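Local coordinates for protein methylornithine synthase PylB (Methanosarcina barkeri, PDB 3T7V) that uses an iron-sulfur cluster and S-adenosylmethionine to isomerise L-lysine to (3R)-3-methyl-D-ornithine by radical chemistry, a step in making pyrrolysine, at residues N62-Y70 with S305-Y313; T92-C100 with L131-L139. One frame throughout, in Å; residues are numbered along the deposited sequence.

Interaction 1: residues N62-Y70 with S305-Y313; sequences NCFIYFSTY and SQLEGVANY. With MD0 (5-amino-D-isoleucine), chain D; SAM (S-adenosylmethionine), chain C.
Phe64 and Tyr66, on strand 58-68 of the radical SAM TIM-type barrel, pack against the irregular backbone of Leu307 to Val310. The two touching parts run 83° apart, so the 305-313 loop passes across the strand and does not pair along it. Phe64 can be traced outward from CB. There CG stands anti to the backbone N (chi1 -179°), which carries the ring into the pocket of the bound 3-methylornithine (MD0), the product of the forward reaction. MD0 CA sits 3.6 Å over one ring face, offset toward the rim on the side of CD1. Next along that rim, CE1 comes 3.5 Å from MD0 CB. On the other branch CD2 and then CE2 run along Glu308 O, which lies at the ring edge, near its plane and 3.3 Å from CE2. The tip, CZ, meets Val310 CG2 at 3.7 Å, the two side chains crossing at about a right angle. Val310 is thus forked between ligands: CG2 also faces the SAM methyl CE, while CG1 lies 3.3 Å from SAM C8 in the adenine. Asp279 OD2 accepts from the backbone N of both Val310 and Ala311, which helps to fix this turn of the loop over the cofactor.

Tyr66 likewise presents its edge to carbonyls: CD2 is 3.4 Å from Gly309 O, with Glu308 O also in the ring plane. Its side chain comes within about 4 Å of the iron-sulfur cluster, whose ligands Cys71, Cys75 and Cys78 follow in the chain. One water bridges the backbones, accepting from Tyr66 N and donating to Phe64 O and to Glu308 O. Glu308 OE1, bonded to Tyr80 OH as well, accepts from a second water that takes a bond from Thr69 OG1, itself also hydrogen-bonded to Tyr89 N. On the same threonine, CG2 sits 3.6 Å above the centre of the Tyr66 ring.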
loop_
_atom_site.group_PDB
_atom_site.type_symbol
_atom_site.label_atom_id
_atom_site.label_comp_id
_atom_site.label_asym_id
_atom_site.label_seq_id
_atom_site.Cartn_x
_atom_site.Cartn_y
_atom_site.Cartn_z
ATOM N N ASN A 62 -1.675 8.120 6.120
ATOM C CA ASN A 62 -1.242 6.873 6.839
ATOM C C ASN A 62 0.241 6.986 7.106
ATOM O O ASN A 62 1.062 7.191 6.156
ATOM C CB ASN A 62 -1.505 5.691 5.877
ATOM C CG ASN A 62 -1.421 4.313 6.537
ATOM O OD1 ASN A 62 -1.399 4.169 7.730
ATOM N ND2 ASN A 62 -1.487 3.278 5.675
ATOM N N CYS A 63 0.595 6.899 8.379
ATOM C CA CYS A 63 2.048 6.873 8.724
ATOM C C CYS A 63 2.613 5.488 8.559
ATOM O O CYS A 63 1.934 4.518 8.778
ATOM C CB CYS A 63 2.150 7.261 10.151
ATOM S SG CYS A 63 3.827 7.478 10.759
ATOM N N PHE A 64 3.833 5.377 8.124
ATOM C CA PHE A 64 4.456 4.074 7.904
ATOM C C PHE A 64 5.568 3.876 8.913
ATOM O O PHE A 64 6.558 4.646 8.944
ATOM C CB PHE A 64 5.059 4.116 6.483
ATOM C CG PHE A 64 5.722 2.805 6.104
ATOM C CD1 PHE A 64 4.942 1.648 6.058
ATOM C CD2 PHE A 64 7.080 2.715 5.821
ATOM C CE1 PHE A 64 5.493 0.404 5.739
ATOM C CE2 PHE A 64 7.650 1.459 5.492
ATOM C CZ PHE A 64 6.855 0.334 5.466
ATOM N N ILE A 65 5.460 2.832 9.706
ATOM C CA ILE A 65 6.472 2.458 10.733
ATOM C C ILE A 65 6.991 1.082 10.437
ATOM O O ILE A 65 6.354 0.051 10.773
ATOM C CB ILE A 65 5.889 2.497 12.149
ATOM C CG1 ILE A 65 5.274 3.908 12.461
ATOM C CG2 ILE A 65 7.003 2.166 13.177
ATOM C CD1 ILE A 65 4.644 3.934 13.856
ATOM N N TYR A 66 8.160 1.071 9.801
ATOM C CA TYR A 66 8.821 -0.206 9.437
ATOM C C TYR A 66 9.673 -0.558 10.647
ATOM O O TYR A 66 10.756 -0.003 10.852
ATOM C CB TYR A 66 9.669 0.072 8.190
ATOM C CG TYR A 66 10.101 -1.145 7.398
ATOM C CD1 TYR A 66 9.870 -2.451 7.787
ATOM C CD2 TYR A 66 10.795 -0.925 6.212
ATOM C CE1 TYR A 66 10.224 -3.530 6.990
ATOM C CE2 TYR A 66 11.185 -1.994 5.412
ATOM C CZ TYR A 66 10.902 -3.270 5.835
ATOM O OH TYR A 66 11.356 -4.272 4.981
ATOM N N PHE A 67 9.112 -1.415 11.533
ATOM C CA PHE A 67 9.690 -1.597 12.880
ATOM C C PHE A 67 10.738 -2.716 12.980
ATOM O O PHE A 67 11.447 -2.798 13.945
ATOM C CB PHE A 67 8.596 -1.815 13.959
ATOM C CG PHE A 67 7.752 -3.033 13.788
ATOM C CD1 PHE A 67 6.579 -2.940 13.093
ATOM C CD2 PHE A 67 8.130 -4.271 14.305
ATOM C CE1 PHE A 67 5.788 -4.048 12.888
ATOM C CE2 PHE A 67 7.380 -5.426 14.106
ATOM C CZ PHE A 67 6.154 -5.308 13.384
ATOM N N SER A 68 10.832 -3.512 11.906
ATOM C CA SER A 68 11.899 -4.505 11.804
ATOM C C SER A 68 12.155 -4.819 10.358
ATOM O O SER A 68 11.203 -5.139 9.616
ATOM C CB SER A 68 11.551 -5.801 12.536
ATOM O OG SER A 68 12.653 -6.716 12.286
ATOM N N THR A 69 13.432 -4.714 9.940
ATOM C CA THR A 69 13.780 -4.987 8.548
ATOM C C THR A 69 14.434 -6.322 8.382
ATOM O O THR A 69 15.039 -6.590 7.357
ATOM C CB THR A 69 14.602 -3.888 7.912
ATOM O OG1 THR A 69 15.809 -3.790 8.672
ATOM C CG2 THR A 69 13.856 -2.506 7.974
ATOM N N TYR A 70 14.271 -7.201 9.369
ATOM C CA TYR A 70 14.643 -8.595 9.195
ATOM C C TYR A 70 13.565 -9.393 8.496
ATOM O O TYR A 70 12.405 -9.269 8.818
ATOM C CB TYR A 70 14.907 -9.235 10.574
ATOM C CG TYR A 70 16.183 -8.733 11.184
ATOM C CD1 TYR A 70 16.187 -7.554 11.937
ATOM C CD2 TYR A 70 17.360 -9.414 10.988
ATOM C CE1 TYR A 70 17.366 -7.063 12.461
ATOM C CE2 TYR A 70 18.558 -8.890 11.550
ATOM C CZ TYR A 70 18.498 -7.719 12.280
ATOM O OH TYR A 70 19.696 -7.243 12.817
ATOM N N SER A 305 12.725 10.747 11.964
ATOM C CA SER A 305 12.817 9.408 11.591
ATOM C C SER A 305 14.006 9.057 10.681
ATOM O O SER A 305 14.221 9.636 9.616
ATOM C CB SER A 305 11.478 8.965 11.002
ATOM O OG SER A 305 11.376 7.628 11.230
ATOM N N GLN A 306 14.778 8.102 11.134
ATOM C CA GLN A 306 15.765 7.410 10.334
ATOM C C GLN A 306 15.097 6.165 9.782
ATOM O O GLN A 306 15.744 5.298 9.198
ATOM C CB GLN A 306 16.871 6.960 11.256
ATOM C CG GLN A 306 16.305 6.574 12.622
ATOM C CD GLN A 306 17.333 6.022 13.589
ATOM O OE1 GLN A 306 17.501 4.801 13.679
ATOM N NE2 GLN A 306 18.018 6.906 14.331
ATOM N N LEU A 307 13.785 6.009 10.027
ATOM C CA LEU A 307 13.117 4.745 9.603
ATOM C C LEU A 307 13.105 4.646 8.098
ATOM O O LEU A 307 13.129 5.640 7.373
ATOM C CB LEU A 307 11.657 4.678 10.085
ATOM C CG LEU A 307 11.496 4.594 11.640
ATOM C CD1 LEU A 307 10.032 4.586 12.018
ATOM C CD2 LEU A 307 12.202 3.363 12.178
ATOM N N GLU A 308 13.006 3.425 7.613
ATOM C CA GLU A 308 13.057 3.180 6.126
ATOM C C GLU A 308 11.660 3.016 5.528
ATOM O O GLU A 308 10.655 2.737 6.225
ATOM C CB GLU A 308 13.901 1.900 5.889
ATOM C CG GLU A 308 15.378 2.267 6.248
ATOM C CD GLU A 308 16.406 1.220 6.216
ATOM O OE1 GLU A 308 16.125 0.129 5.696
ATOM O OE2 GLU A 308 17.548 1.539 6.723
ATOM N N GLY A 309 11.572 3.266 4.226
ATOM C CA GLY A 309 10.435 2.790 3.402
ATOM C C GLY A 309 10.795 1.365 2.936
ATOM O O GLY A 309 11.711 0.717 3.439
ATOM N N VAL A 310 10.100 0.898 1.924
ATOM C CA VAL A 310 10.368 -0.470 1.358
ATOM C C VAL A 310 11.051 -0.369 0.002
ATOM O O VAL A 310 12.101 -1.044 -0.204
ATOM C CB VAL A 310 9.055 -1.317 1.224
ATOM C CG1 VAL A 310 9.418 -2.707 0.670
ATOM C CG2 VAL A 310 8.420 -1.415 2.628
ATOM N N ALA A 311 10.516 0.446 -0.885
ATOM C CA ALA A 311 11.143 0.658 -2.203
ATOM C C ALA A 311 12.231 1.724 -2.110
ATOM O O ALA A 311 13.230 1.675 -2.866
ATOM C CB ALA A 311 10.080 0.991 -3.228
ATOM N N ASN A 312 12.028 2.740 -1.234
ATOM C CA ASN A 312 13.120 3.703 -0.922
ATOM C C ASN A 312 13.634 4.423 -2.188
ATOM O O ASN A 312 14.822 4.407 -2.448
ATOM C CB ASN A 312 14.279 3.054 -0.100
ATOM C CG ASN A 312 13.814 2.559 1.236
ATOM O OD1 ASN A 312 13.859 1.333 1.506
ATOM N ND2 ASN A 312 13.324 3.446 2.030
ATOM N N TYR A 313 12.724 5.081 -2.910
ATOM C CA TYR A 313 13.158 5.826 -4.124
ATOM C C TYR A 313 14.208 6.884 -3.783
ATOM O O TYR A 313 15.038 7.223 -4.657
ATOM C CB TYR A 313 11.970 6.504 -4.830
ATOM C CG TYR A 313 11.709 7.888 -4.272
ATOM C CD1 TYR A 313 12.207 9.024 -4.956
ATOM C CD2 TYR A 313 11.022 8.096 -3.060
ATOM C CE1 TYR A 313 12.038 10.303 -4.426
ATOM C CE2 TYR A 313 10.842 9.368 -2.528
ATOM C CZ TYR A 313 11.393 10.457 -3.197
ATOM O OH TYR A 313 11.240 11.711 -2.658
HETATM C C MD0 D . 3.810 2.208 1.387
HETATM N N MD0 D . 6.143 2.028 2.036
HETATM O O MD0 D . 2.647 2.448 1.770
HETATM C CA MD0 D . 4.782 1.602 2.348
HETATM C CB MD0 D . 4.686 0.046 2.312
HETATM C CD MD0 D . 3.202 -1.807 3.339
HETATM N NE MD0 D . 1.865 -2.073 3.853
HETATM C CG MD0 D . 3.283 -0.364 2.847
HETATM C CG2 MD0 D . 4.910 -0.571 0.907
HETATM O OXT MD0 D . 4.208 2.449 0.241
HETATM N N SAM C . 7.024 -8.551 4.620
HETATM C CA SAM C . 5.658 -8.334 4.523
HETATM C C SAM C . 5.061 -8.704 3.226
HETATM O O SAM C . 5.792 -9.087 2.289
HETATM O OXT SAM C . 3.781 -8.727 3.162
HETATM C CB SAM C . 5.342 -7.018 4.376
HETATM C CG SAM C . 6.126 -6.105 3.523
HETATM S SD SAM C . 5.080 -5.219 2.290
HETATM C CE SAM C . 5.269 -3.542 2.832
HETATM C "C5'" SAM C . 6.146 -5.236 0.865
HETATM C "C4'" SAM C . 5.468 -5.129 -0.284
HETATM O "O4'" SAM C . 6.304 -3.841 -0.578
HETATM C "C3'" SAM C . 5.547 -6.133 -1.150
HETATM O "O3'" SAM C . 4.188 -6.527 -0.916
HETATM C "C2'" SAM C . 5.539 -5.178 -2.352
HETATM O "O2'" SAM C . 4.207 -4.949 -2.916
HETATM C "C1'" SAM C . 6.226 -3.845 -2.007
HETATM N N9 SAM C . 7.663 -3.878 -2.468
HETATM C C8 SAM C . 8.725 -4.598 -1.995
HETATM N N7 SAM C . 9.789 -4.346 -2.744
HETATM C C5 SAM C . 9.415 -3.440 -3.709
HETATM C C6 SAM C . 10.092 -2.881 -4.804
HETATM N N6 SAM C . 11.367 -3.155 -5.081
HETATM N N1 SAM C . 9.447 -1.979 -5.559
HETATM C C2 SAM C . 8.136 -1.666 -5.335
HETATM N N3 SAM C . 7.419 -2.274 -4.359
HETATM C C4 SAM C . 8.087 -3.144 -3.538
HETATM O O HOH W 1 9.127 3.429 8.583
HETATM O O HOH W 2 17.392 -1.883 7.271
#

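Interaction 2: residues T92-C100 with L131-L139; sequences TMEEIKETC and LVQIVKEEL
Met93 and Ile134 reach toward each other tip to tip, with SD only 3.3 Å from Ile134 CD1, a tight fit. Two successive bends (chi2 53°, chi3 37°) fold the methionine's sulfur over toward the neighbouring helix. Deeper in, Ile96 crosses two partners at about a right angle, its CD1 against Leu131 CD1 (3.8 Å) and its CG2 against Val135 CG2. On the outer side the extended Lys97 lays CE across Ile134 CG2. Its NZ stays 5.3 Å from Glu138 OE1, close enough for a mild attraction perhaps, while Glu138 OE2 forms a salt bridge with Lys104. At the far end Cys100 CB meets Glu138 CB, and Leu139 CD2 lies 3.5 Å from Cys100 O. Leu139 CG and CD1 lie against Cys100 SG, and the leucine also touches Val111 of strand 110-115. An alanine in its place removes CG and both methyls and would probably leave a gap next to Cys100 SG and Val111. The short segments' axes approach to 10.1 Å at 28°, as for neighbouring, near-parallel helices on a TIM-type barrel; beneath them Leu131 and Val135 rest on Leu113 of strand 110-115, and Val135 also touches Ile143 of strand 143-146.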
loop_
_atom_site.group_PDB
_atom_site.type_symbol
_atom_site.label_atom_id
_atom_site.label_comp_id
_atom_site.label_asym_id
_atom_site.label_seq_id
_atom_site.Cartn_x
_atom_site.Cartn_y
_atom_site.Cartn_z
ATOM N N THR A 92 13.718 -1.183 19.333
ATOM C CA THR A 92 13.426 -1.613 20.671
ATOM C C THR A 92 12.071 -1.000 21.164
ATOM O O THR A 92 11.569 -0.074 20.511
ATOM C CB THR A 92 14.517 -1.099 21.657
ATOM O OG1 THR A 92 14.462 0.335 21.630
ATOM C CG2 THR A 92 15.867 -1.636 21.270
ATOM N N MET A 93 11.561 -1.484 22.310
ATOM C CA MET A 93 10.348 -0.911 22.850
ATOM C C MET A 93 10.506 0.567 23.098
ATOM O O MET A 93 9.559 1.338 22.859
ATOM C CB MET A 93 9.964 -1.649 24.151
ATOM C CG MET A 93 8.578 -1.260 24.650
ATOM S SD MET A 93 7.314 -1.459 23.323
ATOM C CE MET A 93 7.790 -2.938 22.379
ATOM N N GLU A 94 11.683 1.018 23.641
ATOM C CA GLU A 94 11.853 2.426 23.862
ATOM C C GLU A 94 11.806 3.255 22.568
ATOM O O GLU A 94 11.225 4.343 22.503
ATOM C CB GLU A 94 13.181 2.691 24.595
ATOM C CG GLU A 94 13.161 2.268 26.057
ATOM C CD GLU A 94 13.280 0.759 26.287
ATOM O OE1 GLU A 94 13.508 -0.152 25.374
ATOM O OE2 GLU A 94 13.146 0.429 27.509
ATOM N N GLU A 95 12.417 2.706 21.492
ATOM C CA GLU A 95 12.375 3.407 20.202
ATOM C C GLU A 95 10.951 3.425 19.639
ATOM O O GLU A 95 10.553 4.457 19.027
ATOM C CB GLU A 95 13.251 2.639 19.171
ATOM C CG GLU A 95 14.767 2.845 19.417
ATOM C CD GLU A 95 15.691 2.116 18.402
ATOM O OE1 GLU A 95 15.643 0.882 18.395
ATOM O OE2 GLU A 95 16.478 2.793 17.647
ATOM N N ILE A 96 10.154 2.372 19.878
ATOM C CA ILE A 96 8.760 2.382 19.402
ATOM C C ILE A 96 7.960 3.431 20.178
ATOM O O ILE A 96 7.218 4.179 19.576
ATOM C CB ILE A 96 8.151 0.966 19.564
ATOM C CG1 ILE A 96 8.874 0.015 18.573
ATOM C CG2 ILE A 96 6.606 1.013 19.377
ATOM C CD1 ILE A 96 8.745 -1.478 18.801
ATOM N N LYS A 97 8.160 3.496 21.478
ATOM C CA LYS A 97 7.418 4.480 22.256
ATOM C C LYS A 97 7.846 5.916 21.887
ATOM O O LYS A 97 6.968 6.793 21.733
ATOM C CB LYS A 97 7.613 4.234 23.778
ATOM C CG LYS A 97 6.796 3.045 24.245
ATOM C CD LYS A 97 7.014 2.829 25.722
ATOM C CE LYS A 97 6.216 1.612 26.190
ATOM N NZ LYS A 97 6.660 1.163 27.521
ATOM N N GLU A 98 9.143 6.146 21.638
ATOM C CA GLU A 98 9.560 7.462 21.231
ATOM C C GLU A 98 8.970 7.813 19.888
ATOM O O GLU A 98 8.508 8.954 19.684
ATOM C CB GLU A 98 11.067 7.519 21.246
ATOM C CG GLU A 98 11.665 8.819 20.669
ATOM C CD GLU A 98 11.341 10.045 21.529
ATOM O OE1 GLU A 98 11.568 9.913 22.765
ATOM O OE2 GLU A 98 10.892 11.125 20.974
ATOM N N THR A 99 8.901 6.857 18.979
ATOM C CA THR A 99 8.308 7.132 17.645
ATOM C C THR A 99 6.839 7.486 17.846
ATOM O O THR A 99 6.332 8.517 17.262
ATOM C CB THR A 99 8.423 5.898 16.751
ATOM O OG1 THR A 99 9.827 5.654 16.550
ATOM C CG2 THR A 99 7.806 6.170 15.413
ATOM N N CYS A 100 6.146 6.723 18.666
ATOM C CA CYS A 100 4.720 7.003 18.895
ATOM C C CYS A 100 4.527 8.446 19.441
ATOM O O CYS A 100 3.554 9.128 19.062
ATOM C CB CYS A 100 4.083 6.060 19.908
ATOM S SG CYS A 100 3.813 4.437 19.171
ATOM N N LEU A 131 3.452 -5.861 20.848
ATOM C CA LEU A 131 3.791 -4.614 20.104
ATOM C C LEU A 131 2.481 -3.920 19.620
ATOM O O LEU A 131 2.303 -2.668 19.776
ATOM C CB LEU A 131 4.759 -4.895 18.910
ATOM C CG LEU A 131 5.228 -3.661 18.150
ATOM C CD1 LEU A 131 6.477 -4.167 17.377
ATOM C CD2 LEU A 131 4.169 -3.233 17.209
ATOM N N VAL A 132 1.559 -4.640 19.034
ATOM C CA VAL A 132 0.315 -3.977 18.650
ATOM C C VAL A 132 -0.430 -3.381 19.846
ATOM O O VAL A 132 -0.907 -2.232 19.758
ATOM C CB VAL A 132 -0.604 -5.030 17.940
ATOM C CG1 VAL A 132 -1.991 -4.436 17.631
ATOM C CG2 VAL A 132 0.043 -5.502 16.619
ATOM N N GLN A 133 -0.447 -4.095 20.973
ATOM C CA GLN A 133 -1.135 -3.588 22.168
ATOM C C GLN A 133 -0.482 -2.276 22.601
ATOM O O GLN A 133 -1.184 -1.319 22.923
ATOM C CB GLN A 133 -1.025 -4.626 23.275
ATOM C CG GLN A 133 -1.663 -4.130 24.600
ATOM C CD GLN A 133 -1.539 -5.122 25.729
ATOM O OE1 GLN A 133 -1.232 -6.259 25.525
ATOM N NE2 GLN A 133 -1.703 -4.659 26.949
ATOM N N ILE A 134 0.843 -2.190 22.642
ATOM C CA ILE A 134 1.533 -0.978 23.091
ATOM C C ILE A 134 1.275 0.149 22.180
ATOM O O ILE A 134 0.989 1.277 22.645
ATOM C CB ILE A 134 3.058 -1.243 23.295
ATOM C CG1 ILE A 134 3.243 -2.125 24.536
ATOM C CG2 ILE A 134 3.826 0.070 23.419
ATOM C CD1 ILE A 134 4.588 -2.774 24.615
ATOM N N VAL A 135 1.384 -0.073 20.866
ATOM C CA VAL A 135 1.087 1.024 19.962
ATOM C C VAL A 135 -0.382 1.497 20.055
ATOM O O VAL A 135 -0.672 2.706 20.007
ATOM C CB VAL A 135 1.419 0.603 18.493
ATOM C CG1 VAL A 135 0.983 1.720 17.520
ATOM C CG2 VAL A 135 2.955 0.315 18.390
ATOM N N LYS A 136 -1.347 0.579 20.200
ATOM C CA LYS A 136 -2.762 0.972 20.296
ATOM C C LYS A 136 -2.939 1.772 21.601
ATOM O O LYS A 136 -3.662 2.774 21.621
ATOM C CB LYS A 136 -3.647 -0.257 20.291
ATOM C CG LYS A 136 -5.118 0.080 20.077
ATOM C CD LYS A 136 -5.347 0.427 18.616
ATOM C CE LYS A 136 -6.812 0.619 18.415
ATOM N NZ LYS A 136 -7.053 0.778 16.908
ATOM N N GLU A 137 -2.293 1.313 22.695
ATOM C CA GLU A 137 -2.420 2.048 23.977
ATOM C C GLU A 137 -1.820 3.457 23.894
ATOM O O GLU A 137 -2.351 4.395 24.515
ATOM C CB GLU A 137 -1.712 1.264 25.080
ATOM C CG GLU A 137 -2.466 0.041 25.577
ATOM C CD GLU A 137 -1.624 -0.724 26.610
ATOM O OE1 GLU A 137 -0.389 -0.388 26.850
ATOM O OE2 GLU A 137 -2.192 -1.691 27.143
ATOM N N GLU A 138 -0.717 3.602 23.156
ATOM C CA GLU A 138 -0.033 4.893 22.997
ATOM C C GLU A 138 -0.807 5.809 22.113
ATOM O O GLU A 138 -0.991 7.012 22.433
ATOM C CB GLU A 138 1.369 4.727 22.381
ATOM C CG GLU A 138 2.372 4.099 23.348
ATOM C CD GLU A 138 2.638 4.914 24.610
ATOM O OE1 GLU A 138 2.819 4.288 25.662
ATOM O OE2 GLU A 138 2.613 6.196 24.589
ATOM N N LEU A 139 -1.298 5.291 20.976
ATOM C CA LEU A 139 -1.863 6.202 19.963
ATOM C C LEU A 139 -3.371 6.255 19.854
ATOM O O LEU A 139 -3.941 7.251 19.425
ATOM C CB LEU A 139 -1.327 5.774 18.549
ATOM C CG LEU A 139 0.179 5.866 18.379
ATOM C CD1 LEU A 139 0.556 5.371 16.951
ATOM C CD2 LEU A 139 0.606 7.295 18.609
#

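How the interactions relate
From the N terminus, strand 58-68 comes first and opens interaction 1. The chain then enters helix 93-103, returns through strand 110-115 and reaches helix 126-139, where interaction 2 closes a short loop with 30 residues between its segments. Only after strand 296-300 does the loop 305-313 arrive and close interaction 1, so interaction 2 is nested within a loop of 234 intervening residues. The centres lie 15 Å apart and the contacts touch: Phe67 CD2 packs 3.5 Å from Leu131 CD1, and Ile65 CD1 lies 4.2 Å from Thr99 CG2. One strand therefore faces ligands and a late loop on its inner side and the outer helix layer on its other side.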